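Local atomic coordinates of yfhH hypothetical protein (Bacillus subtilis, PDB entry 1SF9), a protein that is of unknown function but may act as a transcriptional regulator, and forms a homodimer. Residues 46-51 with 61-66; 67-72 with 118-123. All coordinates share one frame; numbering follows the deposited sequence. Where two conformers were deposited one is given.

Contact 1: residues 46-51 with 61-66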
loop_
_atom_site.group_PDB
_atom_site.type_symbol
_atom_site.label_atom_id
_atom_site.label_comp_id
_atom_site.label_asym_id
_atom_site.label_seq_id
_atom_site.Cartn_x
_atom_site.Cartn_y
_atom_site.Cartn_z
ATOM N N GLU A 46 8.813 13.081 -5.771
ATOM C CA GLU A 46 9.274 14.078 -6.745
ATOM C C GLU A 46 8.960 13.587 -8.168
ATOM O O GLU A 46 8.549 14.375 -9.017
ATOM C CB GLU A 46 10.774 14.338 -6.600
ATOM C CG GLU A 46 11.255 15.483 -7.478
ATOM C CD GLU A 46 10.750 16.856 -7.023
ATOM O OE1 GLU A 46 10.839 17.808 -7.832
ATOM O OE2 GLU A 46 10.280 16.994 -5.869
ATOM N N LYS A 47 9.145 12.298 -8.436
ATOM C CA LYS A 47 8.836 11.784 -9.769
ATOM C C LYS A 47 7.328 11.867 -10.023
ATOM O O LYS A 47 6.900 12.127 -11.154
ATOM C CB LYS A 47 9.301 10.334 -9.929
ATOM C CG LYS A 47 10.812 10.195 -9.937
ATOM C CD LYS A 47 11.263 8.739 -10.070
ATOM C CE LYS A 47 12.798 8.646 -10.020
ATOM N NZ LYS A 47 13.223 7.224 -10.059
ATOM N N ALA A 48 6.536 11.646 -8.980
ATOM C CA ALA A 48 5.073 11.685 -9.125
ATOM C C ALA A 48 4.619 13.109 -9.404
ATOM O O ALA A 48 3.702 13.345 -10.206
ATOM C CB ALA A 48 4.386 11.149 -7.861
ATOM N N ARG A 49 5.259 14.069 -8.751
ATOM C CA ARG A 49 4.899 15.464 -8.953
ATOM C C ARG A 49 5.112 15.814 -10.407
ATOM O O ARG A 49 4.288 16.492 -11.019
ATOM C CB ARG A 49 5.760 16.377 -8.081
ATOM C CG ARG A 49 5.545 17.845 -8.378
ATOM C CD ARG A 49 6.036 18.712 -7.243
ATOM N NE ARG A 49 5.278 18.471 -6.019
ATOM C CZ ARG A 49 5.662 17.644 -5.051
ATOM N NH1 ARG A 49 4.901 17.481 -3.975
ATOM N NH2 ARG A 49 6.819 17.001 -5.143
ATOM N N LYS A 50 6.217 15.349 -10.968
ATOM C CA LYS A 50 6.495 15.642 -12.357
ATOM C C LYS A 50 5.486 14.963 -13.268
ATOM O O LYS A 50 5.016 15.568 -14.226
ATOM C CB LYS A 50 7.925 15.254 -12.704
ATOM C CG LYS A 50 8.905 16.289 -12.165
ATOM C CD LYS A 50 10.156 15.674 -11.560
ATOM C CE LYS A 50 11.212 15.394 -12.605
ATOM N NZ LYS A 50 12.481 14.985 -11.946
ATOM N N ALA A 51 5.116 13.722 -12.965
ATOM C CA ALA A 51 4.115 13.074 -13.808
ATOM C C ALA A 51 2.784 13.830 -13.706
ATOM O O ALA A 51 2.079 14.000 -14.708
ATOM C CB ALA A 51 3.920 11.617 -13.383
ATOM N N ALA A 61 0.036 6.907 -11.542
ATOM C CA ALA A 61 -0.593 5.848 -10.763
ATOM C C ALA A 61 0.405 4.777 -10.329
ATOM O O ALA A 61 0.332 4.289 -9.206
ATOM C CB ALA A 61 -1.751 5.212 -11.572
ATOM N N VAL A 62 1.328 4.418 -11.210
ATOM C CA VAL A 62 2.342 3.413 -10.865
ATOM C C VAL A 62 3.185 3.925 -9.695
ATOM O O VAL A 62 3.437 3.197 -8.741
ATOM C CB VAL A 62 3.270 3.147 -12.067
ATOM C CG1 VAL A 62 4.488 2.339 -11.641
ATOM C CG2 VAL A 62 2.515 2.399 -13.139
ATOM N N LEU A 63 3.596 5.187 -9.768
ATOM C CA LEU A 63 4.411 5.792 -8.706
ATOM C C LEU A 63 3.623 5.879 -7.413
ATOM O O LEU A 63 4.150 5.579 -6.353
ATOM C CB LEU A 63 4.874 7.196 -9.118
ATOM C CG LEU A 63 5.943 7.179 -10.219
ATOM C CD1 LEU A 63 6.034 8.558 -10.884
ATOM C CD2 LEU A 63 7.297 6.797 -9.601
ATOM N N GLU A 64 2.342 6.257 -7.485
ATOM C CA GLU A 64 1.573 6.372 -6.244
ATOM C C GLU A 64 1.342 5.011 -5.612
ATOM O O GLU A 64 1.286 4.915 -4.405
ATOM C CB GLU A 64 0.230 7.073 -6.468
ATOM C CG GLU A 64 0.381 8.570 -6.837
ATOM C CD GLU A 64 1.023 9.402 -5.748
ATOM O OE1 GLU A 64 0.995 8.987 -4.572
ATOM O OE2 GLU A 64 1.551 10.497 -6.072
ATOM N N ARG A 65 1.202 3.960 -6.408
ATOM C CA ARG A 65 1.057 2.652 -5.776
ATOM C C ARG A 65 2.353 2.284 -5.048
ATOM O O ARG A 65 2.299 1.650 -3.995
ATOM C CB ARG A 65 0.682 1.577 -6.792
ATOM C CG ARG A 65 -0.795 1.722 -7.188
ATOM C CD ARG A 65 -1.325 0.582 -8.047
ATOM N NE ARG A 65 -0.726 0.491 -9.374
ATOM C CZ ARG A 65 -1.170 1.144 -10.452
ATOM N NH1 ARG A 65 -0.570 0.982 -11.619
ATOM N NH2 ARG A 65 -2.204 1.975 -10.359
ATOM N N LYS A 66 3.506 2.636 -5.621
ATOM C CA LYS A 66 4.775 2.352 -4.944
ATOM C C LYS A 66 4.893 3.155 -3.653
ATOM O O LYS A 66 5.390 2.651 -2.645
ATOM C CB LYS A 66 5.968 2.671 -5.839
ATOM C CG LYS A 66 6.071 1.745 -7.013
ATOM C CD LYS A 66 7.332 1.974 -7.805
ATOM C CE LYS A 66 7.443 0.950 -8.929
ATOM N NZ LYS A 66 7.763 -0.400 -8.389
#

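Contact 2: residues 67-72 with 118-123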
loop_
_atom_site.group_PDB
_atom_site.type_symbol
_atom_site.label_atom_id
_atom_site.label_comp_id
_atom_site.label_asym_id
_atom_site.label_seq_id
_atom_site.Cartn_x
_atom_site.Cartn_y
_atom_site.Cartn_z
ATOM N N ILE A 67 4.444 4.409 -3.682
ATOM C CA ILE A 67 4.495 5.261 -2.489
ATOM C C ILE A 67 3.618 4.678 -1.384
ATOM O O ILE A 67 4.026 4.588 -0.225
ATOM C CB ILE A 67 4.047 6.712 -2.827
ATOM C CG1 ILE A 67 5.139 7.374 -3.667
ATOM C CG2 ILE A 67 3.796 7.503 -1.558
ATOM C CD1 ILE A 67 4.644 8.614 -4.414
ATOM N N THR A 68 2.409 4.264 -1.752
ATOM C CA THR A 68 1.508 3.674 -0.779
ATOM C C THR A 68 2.180 2.477 -0.124
ATOM O O THR A 68 2.059 2.268 1.083
ATOM C CB THR A 68 0.204 3.236 -1.464
ATOM O OG1 THR A 68 -0.484 4.393 -1.932
ATOM C CG2 THR A 68 -0.689 2.459 -0.487
ATOM N N MET A 69 2.912 1.702 -0.911
ATOM C CA MET A 69 3.582 0.534 -0.344
ATOM C C MET A 69 4.740 0.913 0.544
ATOM O O MET A 69 4.893 0.373 1.641
ATOM C CB MET A 69 4.046 -0.403 -1.451
ATOM C CG MET A 69 2.915 -1.132 -2.077
ATOM S SD MET A 69 1.971 -2.118 -0.867
ATOM C CE MET A 69 3.249 -3.037 -0.090
ATOM N N ALA A 70 5.561 1.849 0.086
ATOM C CA ALA A 70 6.705 2.273 0.897
ATOM C C ALA A 70 6.219 2.803 2.239
ATOM O O ALA A 70 6.821 2.533 3.294
ATOM C CB ALA A 70 7.525 3.350 0.159
ATOM N N LYS A 71 5.138 3.570 2.213
ATOM C CA LYS A 71 4.582 4.120 3.443
ATOM C C LYS A 71 4.141 3.015 4.397
ATOM O O LYS A 71 4.212 3.178 5.609
ATOM C CB LYS A 71 3.380 5.031 3.145
ATOM C CG LYS A 71 3.783 6.395 2.604
ATOM C CD LYS A 71 2.573 7.314 2.393
ATOM C CE LYS A 71 3.049 8.665 1.861
ATOM N NZ LYS A 71 1.924 9.618 1.569
ATOM N N ALA A 72 3.679 1.892 3.862
ATOM C CA ALA A 72 3.244 0.820 4.757
ATOM C C ALA A 72 4.446 0.247 5.521
ATOM O O ALA A 72 4.294 -0.238 6.633
ATOM C CB ALA A 72 2.509 -0.272 3.963
ATOM N N ALA A 118 -7.029 -8.111 0.811
ATOM C CA ALA A 118 -5.894 -7.497 1.490
ATOM C C ALA A 118 -5.622 -6.071 1.092
ATOM O O ALA A 118 -5.624 -5.772 -0.099
ATOM C CB ALA A 118 -4.657 -8.313 1.214
ATOM N N LEU A 119 -5.372 -5.213 2.086
ATOM C CA LEU A 119 -5.009 -3.804 1.843
ATOM C C LEU A 119 -3.750 -3.449 2.618
ATOM O O LEU A 119 -3.525 -3.945 3.728
ATOM C CB LEU A 119 -6.096 -2.838 2.325
ATOM C CG LEU A 119 -7.428 -2.857 1.579
ATOM C CD1 LEU A 119 -8.444 -1.988 2.335
ATOM C CD2 LEU A 119 -7.215 -2.331 0.172
ATOM N N PRO A 120 -2.898 -2.572 2.050
ATOM C CA PRO A 120 -1.675 -2.192 2.773
ATOM C C PRO A 120 -2.094 -1.406 4.015
ATOM O O PRO A 120 -3.053 -0.645 3.964
ATOM C CB PRO A 120 -0.943 -1.297 1.784
ATOM C CG PRO A 120 -1.474 -1.727 0.432
ATOM C CD PRO A 120 -2.941 -1.952 0.715
ATOM N N ILE A 121 -1.394 -1.574 5.133
ATOM C CA ILE A 121 -1.798 -0.853 6.332
ATOM C C ILE A 121 -1.749 0.667 6.196
ATOM O O ILE A 121 -2.402 1.376 6.941
ATOM C CB ILE A 121 -1.021 -1.317 7.592
ATOM C CG1 ILE A 121 0.483 -1.226 7.365
ATOM C CG2 ILE A 121 -1.413 -2.751 7.927
ATOM C CD1 ILE A 121 1.307 -1.629 8.601
ATOM N N SER A 122 -1.007 1.166 5.212
ATOM C CA SER A 122 -0.909 2.599 4.996
ATOM C C SER A 122 -2.211 3.259 4.521
ATOM O O SER A 122 -2.305 4.481 4.557
ATOM C CB SER A 122 0.193 2.910 3.978
ATOM O OG SER A 122 0.045 2.063 2.862
ATOM N N VAL A 123 -3.192 2.477 4.072
ATOM C CA VAL A 123 -4.444 3.082 3.614
ATOM C C VAL A 123 -5.537 3.013 4.672
ATOM O O VAL A 123 -6.647 3.458 4.437
ATOM C CB VAL A 123 -4.987 2.447 2.272
ATOM C CG1 VAL A 123 -3.884 2.410 1.219
ATOM C CG2 VAL A 123 -5.521 1.053 2.489
#

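Contact 1: residues 46-51 with 61-66
A helical hairpin, made by helices 34-53 and 57-74 with a short connection between them, is held here by Leu-63 reaching onto the backbone of Lys-47 and Ala-48. The two short segments run antiparallel, with 154° between their N-to-C directions, and their axes come within 9.2 Å. Ala-48 and Leu-63 are the pair in register, with CA atoms 5.9 Å apart; the small methyl group on one side leaves the larger side chain room to lie against the opposite helix.

Leu-63 does this mainly with one branch. Its CG lies anti to its own carbonyl carbon (chi1 -71°), and from there CD1 comes to 3.7 Å from the backbone N of Ala-48 and equally near the carbonyl carbon of Lys-47, so that the methyl rests on the peptide unit joining these residues. CD1 also meets Lys-47 CB at 3.8 Å, while CD2 touches the same CB from slightly farther off. Beyond CB the lysine chain runs out extended and leads its amino group away from the interface. Nearer the root of the leucine, Ala-48 CB packs on Leu-63 CB at 4.2 Å.

Glu-64 flanks the alanine. Its chain bends at chi2 (-63°), which brings OE2 to 3.4 Å from Ala-48 CB, a van der Waals contact between a carboxylate oxygen and a methyl group. No hydrogen bond crosses between the segments, and their contact is mostly apolar.

The same packing continues along the hairpin in both directions: Ala-48 and Ala-51 also touch Leu-60, one turn before Leu-63 on helix 57-74, whereas Leu-63 and Lys-66 both reach Leu-44 on helix 34-53.

Contact 2: residues 67-72 with 118-123
Ser-122 OG donates a hydrogen bond of 2.7 Å to the main-chain O of Thr-68, the only hydrogen bond between segments 67-72 and 118-123, made from the 3-10 turn that follows the strand. The hydroxyl stands between its own backbone N and carbonyl carbon and meets the acceptor at a C=O...donor angle of 137°, tilted 32° from the carbonyl plane. Thr-68 O is gripped twice, since Ala-72 N reaches it from the other face in the helical bond of 3.2 Å.

Apolar contacts flank this bond. Thr-68 CG2 lies 3.6 Å from Val-123 CG1, the two side chains crossing at about a right angle, while Ala-72 CB sits 3.6 Å from Ser-122 OG. Ile-121 packs on Ala-72, its CG1 4.1 Å from Ala-72 CB. The Met-69 chain folds back at chi2 and chi3; in the conformers given here its SD lies 3.7 Å from Pro-120 CG, but both residues have a second conformer, and this contact is uncertain.

The serine is presented by a turn: strand 118-120 gives way to a 3-10 segment, in which Val-123 N bonds back to Pro-120 O. Thr-68 OG1 hydrogen-bonds to Glu-64 O one turn earlier in the same helix. The side chain of Met-69, in the conformer given, has its nearest atom about 3 Å from a bound platinum(II) ion.

Segment 67-72 runs nearly perpendicular to strand residues 118-120 (80°). Met-69 and Pro-120 both touch Phe-104 on strand 104-109, and Met-69 also meets Met-25 and Glu-26 of helix 17-30, joining the helices to the antiparallel sheet.

Overall arrangement
From the N terminus, helix 17-30 leads into helix 34-53, and contact 1 closes the short loop between that helix and helix 57-74. Contact 2 begins further on, along the next residues of helix 57-74, and spans a much longer loop that includes strands 85-88, 94-101 and 104-109. The two therefore follow in series, neither nesting nor crossing, with their centres about 15 Å apart. Packing of Ala-48 CB on Ile-67 CD1, at 4.3 Å, joins them directly. Helix 57-74 is their common element: contact 1 pairs it with its helical partner, and contact 2 attaches it to the end of strand 115-120, an outermost strand within this chain, and to the 3-10 turn after it.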